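Local coordinates for protein sylvaticin (Pythium sylvaticum, PDB 2POS) that is a secreted alpha-elicitin-like protein of an oomycete, which, as in related elicitins, probably binds sterols or other lipids and may trigger plant defence responses, at residues 10-15 with 73-78; 22-27 with 57-62. All blocks are in the same frame, centred on the assembly; numbering follows the deposited sequence.

Contact 1: 10-15 with 73-78; sequences TEFFKL and LVFGDV
Glu11 and Leu73 mark the nearest approach of the two backbones, their CA atoms 7.6 Å apart, where a short, weakly bonded helix at 10-13 meets strand 73-75. The strand is one arm of the beta-hairpin of the elicitin fold: a type II' turn from Phe75 to Val78 reverses the chain into strand 78-80. No hydrogen bond links the two segments; side chains fill the gap.

Phe12 does most of the bridging. With CG anti to the carbonyl carbon (chi1 -79°), its ring reaches out to the strand, and Leu73 lays a methyl over one face in a CH-pi contact: CD1 stands 3.6 Å from the centroid of the Phe12 ring, only 11° off the ring normal. Leu73 CD2 lies beside Phe12 CE2 and only loosely meets Leu15 CD1, at 4.4 Å. Phe75 meets the far end of the same ring obliquely, its CD1 3.8 Å from Phe12 CE2 and the two planes at 60°.

Glu11 offers only its aliphatic part, CB lying 4.1 Å from Leu73 CD1. A bend in its chain turns the carboxylate back along its own segment, where Lys14 NZ forms a salt bridge 2.9 Å from Glu11 OE1, on the syn side but tilted out of the carboxylate plane. The other oxygen, OE2, takes a hydrogen bond from Asn69 N, and Lys14 NZ also bonds to Asn67 O, so this pair ties the short helix to the chain ahead of the strand. Phe12 CZ, at the ring's edge, lies 3.4 Å from Val74 O, which sits in the ring plane.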
loop_
_atom_site.group_PDB
_atom_site.type_symbol
_atom_site.label_atom_id
_atom_site.label_comp_id
_atom_site.label_asym_id
_atom_site.label_seq_id
_atom_site.Cartn_x
_atom_site.Cartn_y
_atom_site.Cartn_z
ATOM N N THR A 10 -1.473 -0.456 -16.287
ATOM C CA THR A 10 -2.858 -0.805 -15.963
ATOM C C THR A 10 -3.033 -1.254 -14.511
ATOM O O THR A 10 -4.125 -1.170 -13.951
ATOM C CB THR A 10 -3.432 -1.878 -16.926
ATOM O OG1 THR A 10 -2.542 -2.998 -16.998
ATOM C CG2 THR A 10 -3.634 -1.300 -18.325
ATOM N N GLU A 11 -1.946 -1.714 -13.893
ATOM C CA GLU A 11 -1.975 -2.074 -12.486
ATOM C C GLU A 11 -2.416 -0.888 -11.624
ATOM O O GLU A 11 -3.116 -1.085 -10.637
ATOM C CB GLU A 11 -0.611 -2.603 -12.040
ATOM C CG GLU A 11 -0.562 -3.183 -10.631
ATOM C CD GLU A 11 -1.191 -4.565 -10.498
ATOM O OE1 GLU A 11 -1.522 -5.207 -11.515
ATOM O OE2 GLU A 11 -1.341 -5.017 -9.348
ATOM N N PHE A 12 -2.017 0.334 -11.990
ATOM C CA PHE A 12 -2.443 1.527 -11.246
ATOM C C PHE A 12 -3.960 1.615 -11.201
ATOM O O PHE A 12 -4.538 1.971 -10.171
ATOM C CB PHE A 12 -1.912 2.828 -11.869
ATOM C CG PHE A 12 -0.478 3.131 -11.547
ATOM C CD1 PHE A 12 0.517 2.912 -12.494
ATOM C CD2 PHE A 12 -0.120 3.654 -10.306
ATOM C CE1 PHE A 12 1.850 3.205 -12.214
ATOM C CE2 PHE A 12 1.221 3.938 -10.010
ATOM C CZ PHE A 12 2.199 3.717 -10.964
ATOM N N PHE A 13 -4.611 1.280 -12.313
ATOM C CA PHE A 13 -6.063 1.443 -12.399
ATOM C C PHE A 13 -6.810 0.554 -11.417
ATOM O O PHE A 13 -7.927 0.876 -11.003
ATOM C CB PHE A 13 -6.575 1.229 -13.828
ATOM C CG PHE A 13 -5.973 2.175 -14.848
ATOM C CD1 PHE A 13 -5.648 1.712 -16.121
ATOM C CD2 PHE A 13 -5.755 3.519 -14.550
ATOM C CE1 PHE A 13 -5.098 2.567 -17.071
ATOM C CE2 PHE A 13 -5.212 4.384 -15.504
ATOM C CZ PHE A 13 -4.888 3.897 -16.768
ATOM N N LYS A 14 -6.187 -0.561 -11.021
ATOM C CA LYS A 14 -6.771 -1.442 -10.007
ATOM C C LYS A 14 -6.996 -0.737 -8.673
ATOM O O LYS A 14 -7.860 -1.148 -7.900
ATOM C CB LYS A 14 -5.859 -2.638 -9.732
ATOM C CG LYS A 14 -5.820 -3.703 -10.789
ATOM C CD LYS A 14 -4.947 -4.826 -10.241
ATOM C CE LYS A 14 -4.693 -5.887 -11.267
ATOM N NZ LYS A 14 -3.777 -6.905 -10.675
ATOM N N LEU A 15 -6.196 0.289 -8.401
ATOM C CA LEU A 15 -6.250 0.998 -7.124
ATOM C C LEU A 15 -7.424 1.974 -7.005
ATOM O O LEU A 15 -7.649 2.528 -5.932
ATOM C CB LEU A 15 -4.935 1.747 -6.885
ATOM C CG LEU A 15 -3.642 0.929 -6.942
ATOM C CD1 LEU A 15 -2.453 1.874 -6.811
ATOM C CD2 LEU A 15 -3.614 -0.137 -5.866
ATOM N N LEU A 73 5.628 -1.899 -9.105
ATOM C CA LEU A 73 4.928 -0.704 -9.557
ATOM C C LEU A 73 5.891 0.479 -9.526
ATOM O O LEU A 73 6.471 0.788 -8.481
ATOM C CB LEU A 73 3.728 -0.443 -8.647
ATOM C CG LEU A 73 2.689 0.604 -9.054
ATOM C CD1 LEU A 73 1.954 0.163 -10.315
ATOM C CD2 LEU A 73 1.711 0.816 -7.917
ATOM N N VAL A 74 6.056 1.116 -10.684
ATOM C CA VAL A 74 6.996 2.219 -10.863
ATOM C C VAL A 74 6.223 3.527 -10.990
ATOM O O VAL A 74 5.450 3.700 -11.930
ATOM C CB VAL A 74 7.863 2.002 -12.131
ATOM C CG1 VAL A 74 8.793 3.194 -12.375
ATOM C CG2 VAL A 74 8.664 0.725 -12.005
ATOM N N PHE A 75 6.455 4.437 -10.046
ATOM C CA PHE A 75 5.816 5.754 -10.043
ATOM C C PHE A 75 6.900 6.814 -9.872
ATOM O O PHE A 75 7.261 7.177 -8.749
ATOM C CB PHE A 75 4.756 5.838 -8.929
ATOM C CG PHE A 75 3.973 7.121 -8.933
ATOM C CD1 PHE A 75 2.945 7.317 -9.841
ATOM C CD2 PHE A 75 4.269 8.132 -8.031
ATOM C CE1 PHE A 75 2.225 8.505 -9.855
ATOM C CE2 PHE A 75 3.558 9.324 -8.034
ATOM C CZ PHE A 75 2.535 9.512 -8.949
ATOM N N GLY A 76 7.434 7.299 -10.993
ATOM C CA GLY A 76 8.648 8.120 -10.955
ATOM C C GLY A 76 9.805 7.309 -10.398
ATOM O O GLY A 76 10.092 6.214 -10.885
ATOM N N ASP A 77 10.454 7.830 -9.360
ATOM C CA ASP A 77 11.541 7.128 -8.682
ATOM C C ASP A 77 11.055 6.160 -7.609
ATOM O O ASP A 77 11.850 5.407 -7.034
ATOM C CB ASP A 77 12.524 8.136 -8.085
ATOM C CG ASP A 77 13.389 8.774 -9.134
ATOM O OD1 ASP A 77 13.324 8.312 -10.295
ATOM O OD2 ASP A 77 14.133 9.728 -8.814
ATOM N N VAL A 78 9.749 6.184 -7.347
ATOM C CA VAL A 78 9.139 5.291 -6.367
ATOM C C VAL A 78 8.923 3.923 -6.999
ATOM O O VAL A 78 8.356 3.812 -8.091
ATOM C CB VAL A 78 7.805 5.855 -5.825
ATOM C CG1 VAL A 78 7.108 4.832 -4.911
ATOM C CG2 VAL A 78 8.051 7.164 -5.087
#

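Contact 2: 22-27 with 57-62; sequences PALSVC and FTLIDA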
loop_
_atom_site.group_PDB
_atom_site.type_symbol
_atom_site.label_atom_id
_atom_site.label_comp_id
_atom_site.label_asym_id
_atom_site.label_seq_id
_atom_site.Cartn_x
_atom_site.Cartn_y
_atom_site.Cartn_z
ATOM N N PRO A 22 -13.058 5.517 2.766
ATOM C CA PRO A 22 -12.636 6.453 3.815
ATOM C C PRO A 22 -11.374 6.024 4.571
ATOM O O PRO A 22 -10.662 6.881 5.095
ATOM C CB PRO A 22 -13.847 6.489 4.766
ATOM C CG PRO A 22 -15.001 6.104 3.911
ATOM C CD PRO A 22 -14.448 5.065 2.966
ATOM N N ALA A 23 -11.097 4.719 4.609
ATOM C CA ALA A 23 -9.941 4.196 5.345
ATOM C C ALA A 23 -8.631 4.713 4.756
ATOM O O ALA A 23 -7.634 4.835 5.475
ATOM C CB ALA A 23 -9.957 2.674 5.370
ATOM N N LEU A 24 -8.633 5.018 3.456
ATOM C CA LEU A 24 -7.429 5.543 2.796
ATOM C C LEU A 24 -6.977 6.847 3.449
ATOM O O LEU A 24 -5.841 6.954 3.903
ATOM C CB LEU A 24 -7.634 5.741 1.285
ATOM C CG LEU A 24 -6.439 6.335 0.520
ATOM C CD1 LEU A 24 -5.284 5.339 0.416
ATOM C CD2 LEU A 24 -6.854 6.826 -0.868
ATOM N N SER A 25 -7.877 7.829 3.497
ATOM C CA SER A 25 -7.575 9.132 4.071
ATOM C C SER A 25 -7.187 9.035 5.548
ATOM O O SER A 25 -6.222 9.668 5.982
ATOM C CB SER A 25 -8.764 10.079 3.880
ATOM O OG SER A 25 -8.565 11.298 4.573
ATOM N N VAL A 26 -7.932 8.246 6.321
ATOM C CA VAL A 26 -7.655 8.117 7.756
ATOM C C VAL A 26 -6.272 7.523 8.006
ATOM O O VAL A 26 -5.519 8.022 8.841
ATOM C CB VAL A 26 -8.729 7.292 8.503
ATOM C CG1 VAL A 26 -8.358 7.144 9.988
ATOM C CG2 VAL A 26 -10.090 7.938 8.356
ATOM N N CYS A 27 -5.935 6.469 7.263
ATOM C CA CYS A 27 -4.644 5.808 7.424
ATOM C C CYS A 27 -3.492 6.723 7.018
ATOM O O CYS A 27 -2.506 6.837 7.750
ATOM C CB CYS A 27 -4.607 4.505 6.622
ATOM S SG CYS A 27 -3.056 3.587 6.783
ATOM N N PHE A 57 -5.369 -1.185 8.890
ATOM C CA PHE A 57 -5.687 -2.599 8.660
ATOM C C PHE A 57 -6.842 -2.744 7.672
ATOM O O PHE A 57 -6.811 -3.602 6.792
ATOM C CB PHE A 57 -6.006 -3.308 9.977
ATOM C CG PHE A 57 -4.817 -3.440 10.884
ATOM C CD1 PHE A 57 -4.436 -2.386 11.711
ATOM C CD2 PHE A 57 -4.066 -4.613 10.901
ATOM C CE1 PHE A 57 -3.326 -2.496 12.546
ATOM C CE2 PHE A 57 -2.955 -4.733 11.744
ATOM C CZ PHE A 57 -2.589 -3.676 12.562
ATOM N N THR A 58 -7.858 -1.895 7.823
ATOM C CA THR A 58 -8.977 -1.857 6.887
ATOM C C THR A 58 -8.488 -1.533 5.477
ATOM O O THR A 58 -8.885 -2.191 4.505
ATOM C CB THR A 58 -10.043 -0.830 7.335
ATOM O OG1 THR A 58 -10.458 -1.156 8.670
ATOM C CG2 THR A 58 -11.263 -0.847 6.403
ATOM N N LEU A 59 -7.622 -0.531 5.373
ATOM C CA LEU A 59 -7.070 -0.143 4.087
ATOM C C LEU A 59 -6.289 -1.289 3.453
ATOM O O LEU A 59 -6.481 -1.602 2.276
ATOM C CB LEU A 59 -6.168 1.090 4.224
ATOM C CG LEU A 59 -5.431 1.491 2.944
ATOM C CD1 LEU A 59 -6.400 1.832 1.817
ATOM C CD2 LEU A 59 -4.492 2.664 3.218
ATOM N N ILE A 60 -5.403 -1.908 4.229
ATOM C CA ILE A 60 -4.593 -3.010 3.718
ATOM C C ILE A 60 -5.456 -4.171 3.218
ATOM O O ILE A 60 -5.192 -4.730 2.151
ATOM C CB ILE A 60 -3.518 -3.452 4.764
ATOM C CG1 ILE A 60 -2.438 -2.361 4.901
ATOM C CG2 ILE A 60 -2.951 -4.850 4.440
ATOM C CD1 ILE A 60 -1.512 -2.146 3.705
ATOM N N ASP A 61 -6.516 -4.495 3.958
ATOM C CA ASP A 61 -7.451 -5.525 3.513
ATOM C C ASP A 61 -8.177 -5.111 2.227
ATOM O O ASP A 61 -8.423 -5.949 1.351
ATOM C CB ASP A 61 -8.449 -5.882 4.623
ATOM C CG ASP A 61 -7.801 -6.640 5.773
ATOM O OD1 ASP A 61 -6.629 -7.052 5.647
ATOM O OD2 ASP A 61 -8.465 -6.822 6.814
ATOM N N ALA A 62 -8.507 -3.824 2.108
ATOM C CA ALA A 62 -9.149 -3.301 0.897
ATOM C C ALA A 62 -8.222 -3.387 -0.325
ATOM O O ALA A 62 -8.684 -3.636 -1.444
ATOM C CB ALA A 62 -9.627 -1.874 1.115
#
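Ala23 of helix 22-31 sits against Leu59 of helix 54-64, CA to CA 5.4 Å, in a pair whose short segments 22-27 and 57-62 cross at -132° with their axes approaching to 8.5 Å. This is helix-helix packing within the alpha-helical elicitin fold, and it illustrates how one small residue can let two helices come near while a larger one fills the space beside it.

The small residue is Ala23. Its CB faces the turn at Thr58 and Leu59, resting 3.9 Å from Thr58 CG2 and 4.0 Å from Leu59 N, so a methyl sits directly against the backbone of the other helix. Thr58 meets it with carbon: CG2 lies anti to the backbone N, while OG1, on another branch, makes a weak hydrogen bond back to Ala54 O in its own helix.

Leu59 is the larger partner. Its CD1 meets Leu24 CD1 at 3.9 Å where the two leucine side chains slant across each other. Its CD2 also brushes that methyl and reaches on to Cys27, 3.9 Å from its CB and 4.0 Å from its SG. The extended chi1 of Leu59 (174°) carries the fork toward this part of helix 22-31. The side chains meet through carbon and sulfur, and no hydrogen bond crosses the interface.

A covalent link secures the same corner, for Cys27 SG forms a disulfide with Cys56, one residue ahead of the 57-62 segment. Around the pair, Leu24 also packs on Met35 and Leu36 of the loop after helix 22-31, while Ile60 and Phe57 of helix 54-64 turn to helix 82-92, which Phe57 meets edge-to-face through Phe89.

How the contacts relate
The two contacts lie on opposite sides of the chain's centre, about 18 Å apart between centres, and do not touch. Contact 2 is buried and joins two helices, with a disulfide beside it; contact 1 is partly buried and joins a short helix to the hairpin. Their elements are different but adjacent in sequence: helix 10-13 precedes helix 22-31, and helix 54-64 precedes strand 73-75. The chemistry follows the setting. Methyl groups and a cysteine serve the close helix crossing, whereas an aromatic ring spans the wider gap at the hairpin, with a salt bridge beside it.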